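Local coordinates for protein actinorhodin polyketide putative beta-ketoacyl synthase 2 (Streptomyces coelicolor A3, PDB 1TQY) that serves as the chain length factor of the actinorhodin polyketide synthase, a beta-ketoacyl synthase relative that probably helps set the length of the polyketide chain, at residues A20-G25 and S31-G36; T336-L341 and G346-V351. All blocks are in the same frame, centred on the assembly; numbering follows the deposited sequence.

How the contacts relate
Contact 1 falls in the N-terminal ketosynthase region and contact 2 in the C-terminal one, yet their centres lie only about 10 Å apart and the two pack directly on each other. Asn22 is the main bridge: its OD1 comes within 3.3 Å of Thr338 CG2 and its ND2 within 3.2 Å of Thr337 OG1, both packing contacts. At the first residue of the same turn, Ala20 CB lies 4.0 Å from Leu348 CD2, bringing helix 345-359 up to the end of strand 11-20. The sodium ion belongs to contact 1, where Pro21 O binds it; the side chain of Thr338 in contact 2 is about 9 Å from the ion and takes no part in the site.

Contact 1: A20-G25 and S31-G36; sequences APNGLG and SAVLDG. With NA (sodium ion), chain K.
The amide nitrogen ND2 of Asn22 lies 3.5 Å from Ala32 CB and 4.1 Å from Val33 CG2, and donates a hydrogen bond to Arg37 O just beyond the helix. Asn22 occupies the type I beta turn Ala20-Gly23, a tight hairpin joining strand 11-20 to strand 23-24, and it leans on the last turn of helix 26-34. The turn is closed in both directions, Gly23 N to Ala20 O at 2.9 Å and Ala20 N to Gly23 O at 3.1 Å. With CG set between the backbone N and the carbonyl carbon (chi1 60°), the carboxamide of Asn22 projects over the methyl of Ala32 toward the end of the helix. The segments share no hydrogen bond; Gly36, at positive phi, ends the helix in a Schellman motif, and the Arg37 carbonyl that follows anchors the amide beside the methyls of Ala32 and Val33. One residue earlier, Pro21 O binds the sodium ion at 2.3 Å, and Gln58 O is its other protein ligand. The backbone of Asn22 also takes part, its O meeting Ala32 CB at 3.4 Å.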
loop_
_atom_site.group_PDB
_atom_site.type_symbol
_atom_site.label_atom_id
_atom_site.label_comp_id
_atom_site.label_asym_id
_atom_site.label_seq_id
_atom_site.Cartn_x
_atom_site.Cartn_y
_atom_site.Cartn_z
ATOM N N ALA B 20 21.221 7.208 1.962
ATOM C CA ALA B 20 21.552 7.010 0.549
ATOM C C ALA B 20 22.897 6.354 0.263
ATOM O O ALA B 20 23.831 6.452 1.058
ATOM C CB ALA B 20 21.474 8.349 -0.176
ATOM N N PRO B 21 23.013 5.687 -0.899
ATOM C CA PRO B 21 24.257 5.014 -1.286
ATOM C C PRO B 21 25.475 5.939 -1.298
ATOM O O PRO B 21 26.603 5.469 -1.192
ATOM C CB PRO B 21 23.936 4.457 -2.674
ATOM C CG PRO B 21 22.459 4.185 -2.588
ATOM C CD PRO B 21 21.956 5.435 -1.895
ATOM N N ASN B 22 25.257 7.245 -1.425
ATOM C CA ASN B 22 26.382 8.177 -1.426
ATOM C C ASN B 22 26.405 9.056 -0.176
ATOM O O ASN B 22 27.074 10.087 -0.146
ATOM C CB ASN B 22 26.371 9.041 -2.701
ATOM C CG ASN B 22 25.108 9.857 -2.847
ATOM O OD1 ASN B 22 24.076 9.536 -2.248
ATOM N ND2 ASN B 22 25.166 10.901 -3.670
ATOM N N GLY B 23 25.671 8.647 0.858
ATOM C CA GLY B 23 25.663 9.432 2.082
ATOM C C GLY B 23 24.654 9.040 3.152
ATOM O O GLY B 23 23.441 9.155 2.947
ATOM N N LEU B 24 25.159 8.578 4.296
ATOM C CA LEU B 24 24.307 8.185 5.415
ATOM C C LEU B 24 24.014 9.437 6.218
ATOM O O LEU B 24 24.781 9.805 7.106
ATOM C CB LEU B 24 25.009 7.174 6.325
ATOM C CG LEU B 24 24.287 5.852 6.627
ATOM C CD1 LEU B 24 24.997 5.170 7.778
ATOM C CD2 LEU B 24 22.844 6.078 6.959
ATOM N N GLY B 25 22.904 10.088 5.905
ATOM C CA GLY B 25 22.559 11.308 6.605
ATOM C C GLY B 25 22.556 12.451 5.613
ATOM O O GLY B 25 23.301 12.436 4.637
ATOM N N SER B 31 26.415 16.776 0.366
ATOM C CA SER B 31 27.780 17.062 -0.013
ATOM C C SER B 31 28.176 16.285 -1.262
ATOM O O SER B 31 28.809 16.833 -2.163
ATOM C CB SER B 31 28.734 16.715 1.123
ATOM O OG SER B 31 30.068 16.700 0.639
ATOM N N ALA B 32 27.798 15.013 -1.317
ATOM C CA ALA B 32 28.128 14.162 -2.461
ATOM C C ALA B 32 27.388 14.603 -3.728
ATOM O O ALA B 32 27.942 14.578 -4.828
ATOM C CB ALA B 32 27.797 12.709 -2.142
ATOM N N VAL B 33 26.136 15.014 -3.558
ATOM C CA VAL B 33 25.311 15.464 -4.670
ATOM C C VAL B 33 25.862 16.703 -5.359
ATOM O O VAL B 33 25.954 16.751 -6.583
ATOM C CB VAL B 33 23.894 15.774 -4.201
ATOM C CG1 VAL B 33 23.103 16.410 -5.331
ATOM C CG2 VAL B 33 23.231 14.506 -3.729
ATOM N N LEU B 34 26.217 17.710 -4.572
ATOM C CA LEU B 34 26.743 18.941 -5.133
ATOM C C LEU B 34 28.107 18.724 -5.762
ATOM O O LEU B 34 28.503 19.450 -6.672
ATOM C CB LEU B 34 26.830 20.025 -4.057
ATOM C CG LEU B 34 25.505 20.588 -3.527
ATOM C CD1 LEU B 34 25.783 21.696 -2.528
ATOM C CD2 LEU B 34 24.664 21.128 -4.682
ATOM N N ASP B 35 28.819 17.712 -5.281
ATOM C CA ASP B 35 30.139 17.401 -5.796
ATOM C C ASP B 35 30.111 16.344 -6.893
ATOM O O ASP B 35 31.152 15.969 -7.438
ATOM C CB ASP B 35 31.042 16.924 -4.662
ATOM C CG ASP B 35 32.461 16.705 -5.121
ATOM O OD1 ASP B 35 32.976 17.581 -5.855
ATOM O OD2 ASP B 35 33.066 15.672 -4.754
ATOM N N GLY B 36 28.921 15.856 -7.216
ATOM C CA GLY B 36 28.809 14.843 -8.244
ATOM C C GLY B 36 29.284 13.458 -7.847
ATOM O O GLY B 36 29.393 12.594 -8.714
HETATM NA NA NA K . 27.709 3.511 -1.387
HETATM O O HOH W 1 29.649 4.669 -1.985
HETATM O O HOH W 2 28.852 1.203 -2.897
HETATM O O HOH W 3 27.913 3.663 0.522
#

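Contact 2: T336-L341 and G346-V351; sequences TTTGRL and GPLDVV
The loop between strand 330-332 and helix 345-359 of the thiolase-like fold doubles back here onto the first turn of the helix it leads into. Leu348 receives it: its CD2 meets Leu341 CD1 at 3.6 Å and Thr338 CG2 at 4.1 Å. Thr338 and Leu348 point their methyls at each other tip to tip, whereas the side chain of Leu341 lies obliquely across that of Leu348. CG of Leu348 stands anti to the backbone N (chi1 -167°), which carries the branch off the helix toward the loop. The two branches of Thr338 part by polarity. Its CG2, anti to the carbonyl carbon, faces Leu348, while OG1 donates to Gly339 O at 2.9 Å, in the carbonyl plane and on a lone pair, the hydroxyl oxygen standing at 136° to the C=O bond. Charged groups nearby are paired outside the contact: Arg340 with Asp305, and Asp349 with Lys335, the residue just before the loop segment. Leu348 also packs on Val18 of strand 11-20, Ala240 of strand 238-246 and Tyr29 of helix 26-34, so the contact sits deep in the protein. Across the segments the attraction is wholly apolar and without direction, and the threonine brings a methyl to it while its buried hydroxyl is satisfied by the loop's own backbone.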
loop_
_atom_site.group_PDB
_atom_site.type_symbol
_atom_site.label_atom_id
_atom_site.label_comp_id
_atom_site.label_asym_id
_atom_site.label_seq_id
_atom_site.Cartn_x
_atom_site.Cartn_y
_atom_site.Cartn_z
ATOM N N THR B 336 21.187 10.252 -10.285
ATOM C CA THR B 336 22.265 9.619 -11.030
ATOM C C THR B 336 23.385 9.276 -10.042
ATOM O O THR B 336 24.231 8.423 -10.317
ATOM C CB THR B 336 22.831 10.558 -12.121
ATOM O OG1 THR B 336 23.058 11.861 -11.565
ATOM C CG2 THR B 336 21.857 10.673 -13.292
ATOM N N THR B 337 23.381 9.939 -8.888
ATOM C CA THR B 337 24.395 9.678 -7.875
ATOM C C THR B 337 24.005 8.565 -6.908
ATOM O O THR B 337 24.847 8.083 -6.153
ATOM C CB THR B 337 24.712 10.936 -7.027
ATOM O OG1 THR B 337 23.522 11.378 -6.359
ATOM C CG2 THR B 337 25.258 12.046 -7.897
ATOM N N THR B 338 22.739 8.150 -6.933
ATOM C CA THR B 338 22.263 7.110 -6.014
ATOM C C THR B 338 21.670 5.861 -6.652
ATOM O O THR B 338 21.710 4.781 -6.060
ATOM C CB THR B 338 21.166 7.650 -5.078
ATOM O OG1 THR B 338 20.004 7.979 -5.853
ATOM C CG2 THR B 338 21.641 8.887 -4.357
ATOM N N GLY B 339 21.123 6.004 -7.852
ATOM C CA GLY B 339 20.481 4.879 -8.495
ATOM C C GLY B 339 19.010 5.065 -8.170
ATOM O O GLY B 339 18.659 6.000 -7.442
ATOM N N ARG B 340 18.142 4.207 -8.702
ATOM C CA ARG B 340 16.708 4.318 -8.438
ATOM C C ARG B 340 16.394 3.562 -7.149
ATOM O O ARG B 340 16.648 2.358 -7.048
ATOM C CB ARG B 340 15.899 3.736 -9.606
ATOM C CG ARG B 340 16.028 4.520 -10.927
ATOM C CD ARG B 340 15.046 4.035 -12.006
ATOM N NE ARG B 340 13.642 4.365 -11.746
ATOM C CZ ARG B 340 13.089 5.557 -11.956
ATOM N NH1 ARG B 340 13.818 6.558 -12.429
ATOM N NH2 ARG B 340 11.799 5.742 -11.714
ATOM N N LEU B 341 15.831 4.269 -6.175
ATOM C CA LEU B 341 15.531 3.669 -4.885
ATOM C C LEU B 341 14.066 3.273 -4.720
ATOM O O LEU B 341 13.585 3.066 -3.607
ATOM C CB LEU B 341 15.956 4.624 -3.761
ATOM C CG LEU B 341 17.329 5.301 -3.929
ATOM C CD1 LEU B 341 17.544 6.203 -2.728
ATOM C CD2 LEU B 341 18.479 4.261 -4.035
ATOM N N GLY B 346 11.247 8.980 -4.812
ATOM C CA GLY B 346 10.464 10.203 -4.783
ATOM C C GLY B 346 10.831 11.018 -3.551
ATOM O O GLY B 346 11.173 12.210 -3.637
ATOM N N PRO B 347 10.762 10.392 -2.372
ATOM C CA PRO B 347 11.095 11.069 -1.117
ATOM C C PRO B 347 12.474 11.729 -1.138
ATOM O O PRO B 347 12.628 12.866 -0.694
ATOM C CB PRO B 347 10.987 9.942 -0.097
ATOM C CG PRO B 347 9.801 9.176 -0.623
ATOM C CD PRO B 347 10.130 9.087 -2.113
ATOM N N LEU B 348 13.471 11.019 -1.666
ATOM C CA LEU B 348 14.829 11.555 -1.723
ATOM C C LEU B 348 14.924 12.728 -2.705
ATOM O O LEU B 348 15.654 13.700 -2.471
ATOM C CB LEU B 348 15.833 10.459 -2.103
ATOM C CG LEU B 348 17.299 10.849 -1.876
ATOM C CD1 LEU B 348 17.475 11.303 -0.436
ATOM C CD2 LEU B 348 18.219 9.669 -2.174
ATOM N N ASP B 349 14.186 12.634 -3.806
ATOM C CA ASP B 349 14.153 13.702 -4.803
ATOM C C ASP B 349 13.567 14.956 -4.145
ATOM O O ASP B 349 14.069 16.065 -4.338
ATOM C CB ASP B 349 13.296 13.275 -6.003
ATOM C CG ASP B 349 14.108 12.550 -7.080
ATOM O OD1 ASP B 349 15.250 12.101 -6.807
ATOM O OD2 ASP B 349 13.593 12.416 -8.215
ATOM N N VAL B 350 12.509 14.765 -3.360
ATOM C CA VAL B 350 11.875 15.868 -2.651
ATOM C C VAL B 350 12.872 16.538 -1.702
ATOM O O VAL B 350 12.957 17.765 -1.639
ATOM C CB VAL B 350 10.648 15.380 -1.852
ATOM C CG1 VAL B 350 10.174 16.476 -0.893
ATOM C CG2 VAL B 350 9.517 15.013 -2.828
ATOM N N VAL B 351 13.620 15.729 -0.959
ATOM C CA VAL B 351 14.614 16.257 -0.034
ATOM C C VAL B 351 15.670 17.038 -0.805
ATOM O O VAL B 351 16.073 18.132 -0.409
ATOM C CB VAL B 351 15.321 15.125 0.749
ATOM C CG1 VAL B 351 16.505 15.691 1.536
ATOM C CG2 VAL B 351 14.347 14.459 1.697
#